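Local coordinates for protein BCL2-like 10 (Danio rerio, PDB 6FBX) that acts as a pro-survival member of the Bcl-2 family in apoptosis, binding the BH3 segment of Bad in a surface groove, at residues E18-I21 / S22-G26; C72-S75 / V76-E79. All coordinates share one frame; numbering follows the deposited sequence.

Contact 1. Residues E18-I21 / S22-G26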
ATOM      1  N   GLU A  18       8.109   4.740   0.243  1.00 23.84           N
ATOM      2  CA  GLU A  18       8.508   6.087   0.633  1.00 25.49           C
ATOM      3  C   GLU A  18       8.247   7.082  -0.489  1.00 25.02           C
ATOM      4  O   GLU A  18       7.801   8.208  -0.239  1.00 26.47           O
ATOM      5  CB  GLU A  18       9.982   6.106   1.035  1.00 33.25           C
ATOM      6  CG  GLU A  18      10.253   5.511   2.402  1.00 49.20           C
ATOM      7  CD  GLU A  18      11.678   5.744   2.861  1.00 70.82           C
ATOM      8  OE1 GLU A  18      12.610   5.521   2.060  1.00 79.65           O
ATOM      9  OE2 GLU A  18      11.863   6.164   4.020  1.00 83.30           O
ATOM     10  N   ASP A  19       8.513   6.686  -1.734  1.00 25.00           N
ATOM     11  CA  ASP A  19       8.289   7.597  -2.852  1.00 26.07           C
ATOM     12  C   ASP A  19       6.809   7.910  -3.017  1.00 25.55           C
ATOM     13  O   ASP A  19       6.426   9.075  -3.188  1.00 27.30           O
ATOM     14  CB  ASP A  19       8.843   7.013  -4.149  1.00 25.89           C
ATOM     15  CG  ASP A  19       8.500   7.867  -5.351  1.00 28.55           C
ATOM     16  OD1 ASP A  19       9.160   8.908  -5.546  1.00 31.18           O
ATOM     17  OD2 ASP A  19       7.550   7.514  -6.079  1.00 28.73           O
ATOM     18  N   TYR A  20       5.955   6.882  -2.991  1.00 25.40           N
ATOM     19  CA  TYR A  20       4.534   7.132  -3.188  1.00 23.36           C
ATOM     20  C   TYR A  20       3.974   7.989  -2.063  1.00 24.45           C
ATOM     21  O   TYR A  20       3.195   8.918  -2.306  1.00 25.30           O
ATOM     22  CB  TYR A  20       3.746   5.825  -3.287  1.00 22.24           C
ATOM     23  CG  TYR A  20       2.312   6.107  -3.649  1.00 20.99           C
ATOM     24  CD1 TYR A  20       1.999   6.655  -4.886  1.00 21.79           C
ATOM     25  CD2 TYR A  20       1.277   5.889  -2.745  1.00 19.98           C
ATOM     26  CE1 TYR A  20       0.698   6.955  -5.228  1.00 21.21           C
ATOM     27  CE2 TYR A  20      -0.038   6.175  -3.085  1.00 20.61           C
ATOM     28  CZ  TYR A  20      -0.315   6.716  -4.326  1.00 21.15           C
ATOM     29  OH  TYR A  20      -1.609   7.021  -4.677  1.00 23.50           O
ATOM     30  N   ILE A  21       4.366   7.699  -0.822  1.00 21.75           N
ATOM     31  CA  ILE A  21       3.889   8.487   0.310  1.00 23.67           C
ATOM     32  C   ILE A  21       4.334   9.940   0.180  1.00 25.97           C
ATOM     33  O   ILE A  21       3.550  10.868   0.421  1.00 27.74           O
ATOM     34  CB  ILE A  21       4.365   7.840   1.625  1.00 25.63           C
ATOM     35  CG1 ILE A  21       3.547   6.574   1.888  1.00 26.04           C
ATOM     36  CG2 ILE A  21       4.237   8.808   2.793  1.00 28.66           C
ATOM     37  CD1 ILE A  21       4.103   5.688   2.982  1.00 27.57           C
ATOM     38  N   SER A  22       5.594  10.167  -0.202  1.00 27.23           N
ATOM     39  CA  SER A  22       6.056  11.534  -0.430  1.00 31.98           C
ATOM     40  C   SER A  22       5.263  12.194  -1.551  1.00 29.95           C
ATOM     41  O   SER A  22       4.878  13.364  -1.451  1.00 30.16           O
ATOM     42  CB  SER A  22       7.549  11.539  -0.765  1.00 39.99           C
ATOM     43  OG  SER A  22       8.315  10.954   0.272  1.00 44.78           O
ATOM     44  N   PHE A  23       5.017  11.449  -2.629  1.00 28.82           N
ATOM     45  CA  PHE A  23       4.222  11.952  -3.745  1.00 27.71           C
ATOM     46  C   PHE A  23       2.840  12.398  -3.278  1.00 29.24           C
ATOM     47  O   PHE A  23       2.310  13.415  -3.747  1.00 30.86           O
ATOM     48  CB  PHE A  23       4.133  10.852  -4.802  1.00 26.63           C
ATOM     49  CG  PHE A  23       3.342  11.214  -6.023  1.00 28.63           C
ATOM     50  CD1 PHE A  23       3.792  12.179  -6.907  1.00 33.03           C
ATOM     51  CD2 PHE A  23       2.169  10.541  -6.315  1.00 28.62           C
ATOM     52  CE1 PHE A  23       3.064  12.489  -8.043  1.00 34.55           C
ATOM     53  CE2 PHE A  23       1.440  10.843  -7.446  1.00 30.82           C
ATOM     54  CZ  PHE A  23       1.888  11.817  -8.314  1.00 32.71           C
ATOM     55  N   CYS A  24       2.251  11.663  -2.335  1.00 28.95           N
ATOM     56  CA  CYS A  24       0.960  12.020  -1.760  1.00 30.00           C
ATOM     57  C   CYS A  24       1.053  13.133  -0.725  1.00 34.13           C
ATOM     58  O   CYS A  24       0.009  13.636  -0.292  1.00 37.90           O
ATOM     59  CB  CYS A  24       0.323  10.787  -1.116  1.00 27.49           C
ATOM     60  SG  CYS A  24      -0.132   9.516  -2.300  1.00 26.08           S
ATOM     61  N   SER A  25       2.259  13.529  -0.320  1.00 33.72           N
ATOM     62  CA  SER A  25       2.449  14.533   0.717  1.00 38.24           C
ATOM     63  C   SER A  25       2.827  15.897   0.148  1.00 44.80           C
ATOM     64  O   SER A  25       3.415  16.719   0.858  1.00 48.28           O
ATOM     65  CB  SER A  25       3.512  14.062   1.711  1.00 37.70           C
ATOM     66  OG  SER A  25       3.157  12.806   2.270  1.00 35.78           O
ATOM     67  N   GLY A  26       2.502  16.152  -1.118  1.00 47.70           N
ATOM     68  CA  GLY A  26       2.739  17.443  -1.726  1.00 49.66           C
ATOM     69  C   GLY A  26       4.120  17.641  -2.314  1.00 48.02           C
ATOM     70  O   GLY A  26       4.376  18.698  -2.902  1.00 53.53           O
TER

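Contact 2. Residues C72-S75 / V76-E79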
ATOM      1  N   CYS A  72      -2.364  -1.303  13.132  1.00 29.04           N
ATOM      2  CA  CYS A  72      -3.699  -1.461  12.566  1.00 28.67           C
ATOM      3  C   CYS A  72      -3.637  -1.757  11.073  1.00 27.11           C
ATOM      4  O   CYS A  72      -4.457  -2.527  10.560  1.00 28.62           O
ATOM      5  CB  CYS A  72      -4.528  -0.204  12.833  1.00 30.34           C
ATOM      6  SG  CYS A  72      -4.761   0.172  14.598  1.00 35.02           S
ATOM      7  N   LEU A  73      -2.670  -1.166  10.363  1.00 23.28           N
ATOM      8  CA  LEU A  73      -2.543  -1.410   8.931  1.00 24.46           C
ATOM      9  C   LEU A  73      -2.151  -2.856   8.653  1.00 23.28           C
ATOM     10  O   LEU A  73      -2.625  -3.458   7.681  1.00 24.62           O
ATOM     11  CB  LEU A  73      -1.520  -0.446   8.323  1.00 23.60           C
ATOM     12  CG  LEU A  73      -1.252  -0.566   6.819  1.00 25.67           C
ATOM     13  CD1 LEU A  73      -2.507  -0.265   6.009  1.00 28.08           C
ATOM     14  CD2 LEU A  73      -0.118   0.355   6.400  1.00 24.45           C
ATOM     15  N   GLN A  74      -1.289  -3.434   9.492  1.00 25.56           N
ATOM     16  CA  GLN A  74      -0.944  -4.843   9.335  1.00 25.00           C
ATOM     17  C   GLN A  74      -2.189  -5.719   9.396  1.00 25.77           C
ATOM     18  O   GLN A  74      -2.326  -6.670   8.619  1.00 27.07           O
ATOM     19  CB  GLN A  74       0.056  -5.269  10.412  1.00 32.45           C
ATOM     20  CG  GLN A  74       1.444  -4.687  10.238  1.00 39.20           C
ATOM     21  CD  GLN A  74       2.390  -5.105  11.347  1.00 47.38           C
ATOM     22  OE1 GLN A  74       1.962  -5.419  12.458  1.00 49.11           O
ATOM     23  NE2 GLN A  74       3.685  -5.115  11.049  1.00 52.12           N
ATOM     24  N   SER A  75      -3.111  -5.413  10.310  1.00 26.13           N
ATOM     25  CA  SER A  75      -4.310  -6.234  10.440  1.00 31.80           C
ATOM     26  C   SER A  75      -5.220  -6.069   9.227  1.00 30.45           C
ATOM     27  O   SER A  75      -5.862  -7.033   8.793  1.00 32.38           O
ATOM     28  CB  SER A  75      -5.054  -5.885  11.728  1.00 39.67           C
ATOM     29  OG  SER A  75      -5.501  -4.541  11.715  1.00 43.35           O
ATOM     30  N   VAL A  76      -5.284  -4.862   8.664  1.00 28.67           N
ATOM     31  CA  VAL A  76      -6.078  -4.649   7.457  1.00 27.50           C
ATOM     32  C   VAL A  76      -5.470  -5.405   6.280  1.00 27.98           C
ATOM     33  O   VAL A  76      -6.177  -6.091   5.533  1.00 31.61           O
ATOM     34  CB  VAL A  76      -6.209  -3.143   7.164  1.00 27.30           C
ATOM     35  CG1 VAL A  76      -6.852  -2.904   5.797  1.00 27.45           C
ATOM     36  CG2 VAL A  76      -7.032  -2.467   8.250  1.00 26.24           C
ATOM     37  N   MET A  77      -4.150  -5.295   6.095  1.00 23.68           N
ATOM     38  CA  MET A  77      -3.501  -6.008   4.997  1.00 24.26           C
ATOM     39  C   MET A  77      -3.713  -7.511   5.121  1.00 27.70           C
ATOM     40  O   MET A  77      -3.979  -8.198   4.127  1.00 28.20           O
ATOM     41  CB  MET A  77      -2.009  -5.681   4.962  1.00 23.54           C
ATOM     42  CG  MET A  77      -1.693  -4.239   4.614  1.00 22.32           C
ATOM     43  SD  MET A  77       0.068  -3.926   4.364  1.00 27.63           S
ATOM     44  CE  MET A  77       0.733  -4.245   6.000  1.00 22.38           C
ATOM     45  N   ARG A  78      -3.599  -8.038   6.342  1.00 28.71           N
ATOM     46  CA  ARG A  78      -3.861  -9.451   6.577  1.00 32.25           C
ATOM     47  C   ARG A  78      -5.275  -9.827   6.151  1.00 31.87           C
ATOM     48  O   ARG A  78      -5.483 -10.867   5.517  1.00 34.27           O
ATOM     49  CB  ARG A  78      -3.635  -9.760   8.057  1.00 38.94           C
ATOM     50  CG  ARG A  78      -3.808 -11.214   8.455  1.00 49.29           C
ATOM     51  CD  ARG A  78      -3.517 -11.409   9.940  1.00 58.53           C
ATOM     52  NE  ARG A  78      -2.232 -10.821  10.325  1.00 60.10           N
ATOM     53  CZ  ARG A  78      -2.060  -9.877  11.253  1.00 54.75           C
ATOM     54  NH1 ARG A  78      -3.085  -9.389  11.942  1.00 50.35           N
ATOM     55  NH2 ARG A  78      -0.839  -9.424  11.504  1.00 55.18           N
ATOM     56  N   GLU A  79      -6.260  -8.988   6.487  1.00 31.24           N
ATOM     57  CA  GLU A  79      -7.646  -9.285   6.142  1.00 33.80           C
ATOM     58  C   GLU A  79      -7.913  -9.088   4.657  1.00 36.26           C
ATOM     59  O   GLU A  79      -8.720  -9.818   4.073  1.00 40.71           O
ATOM     60  CB  GLU A  79      -8.589  -8.409   6.966  1.00 34.80           C
ATOM     61  CG  GLU A  79      -8.845  -8.928   8.373  1.00 41.51           C
ATOM     62  CD  GLU A  79      -9.644 -10.216   8.378  1.00 52.09           C
ATOM     63  OE1 GLU A  79     -10.302 -10.516   7.358  1.00 55.94           O
ATOM     64  OE2 GLU A  79      -9.615 -10.933   9.399  1.00 57.44           O
TER

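Contact 1. Residues E18-I21 / S22-G26
Cys24 lays its sulfur over one face of the Tyr20 ring, four residues back along the helix. Cys24 SG sits 3.7 Å from the centroid of the Tyr20 ring, 25° off the normal, and is displaced toward the rim; its nearest ring atom is Tyr20 CE2, at 3.4 Å. The tyrosine makes this possible because its CG is anti to the backbone N (chi1 -173°), which carries the ring forward along the helix to the side chain of Cys24. Phe23 approaches the same ring obliquely, its CD2 4.0 Å from Tyr20 CE1, and on the Phe23 side the contact falls at the ring edge.

Behind these side chains runs the regular backbone bonding of the helix. Phe23 N donates to Asp19 O at 2.8 Å, and Cys24 N to Tyr20 O at 2.9 Å. One residue further on, a hydroxyl joins in: Ser25 OG gives its hydrogen to Ile21 O at 2.7 Å, from above the carbonyl plane.

Further out, helix 34-49 packs on Tyr20 and Phe23 through Lys44, while Ile21 fits against helices 88-107 and 112-129. Glu18 and Asp19 turn their carboxylates to Arg116 and Arg40 in salt bridges. The tyrosine face and the Ile21 carbonyl are thus engaged from within the same stretch of chain, whereas the two carboxylates, paired with arginines of other helices, tie helix 2-24 to its neighbours by charge.

Contact 2. Residues C72-S75 / V76-E79
The guanidinium of Arg78 is folded back over its own helix, with Gln74 O above the centre of one face, 4.1 Å from its plane. Ser75 meets the same group obliquely, its CA 3.7 Å from Arg78 NH1. A bend at chi3 (-51°) after two extended torsions returns the arginine end toward the preceding turn.

Met77 also bends back, at its own chi3, bringing CE to 3.8 Å from Gln74 CA and 4.3 Å from Leu73 CG. Met77 N donates to Leu73 O at 2.9 Å. Cys72 O is gripped twice, by Val76 N at 3.1 Å and by Ser75 OG at 2.5 Å; an alanine at Ser75 would probably leave this carbonyl with the backbone donor alone of these two.

Cys72 is joined by a disulfide to Cys65 of helix 51-65, while Leu73 and Met77 face helix 88-107. Along another side, Ser75 and Val76 pack on apolar side chains of the bound peptide, and Glu79 reaches outside the segments to form a salt bridge with a basic side chain of that peptide. A helix that packs on the bundle along one side and meets the ligand along another is characteristic of the BH3-binding groove of the Bcl-2 fold.

In the fold
Both contacts are partly buried and local, each lying on a single helix: contact 1 in the later part of helix 2-24 and the residues that follow, contact 2 in the middle and later turns of helix 69-80. They lie on opposite sides of the chain's centre, their centres 21 Å apart and their nearest atoms about 8 Å apart, without touching. Helices 88-107 and 112-129 nevertheless pack against both; Thr98 is met by Ile21 from one and Leu73 from the other. Their polar chemistry follows their place: the acids of 18-26 are paired with arginines of the same chain, whereas Glu79 of 72-79 reaches the bound peptide. Each has three buried residues, but among those that touch, only contact 2 has an exposed one, Arg78.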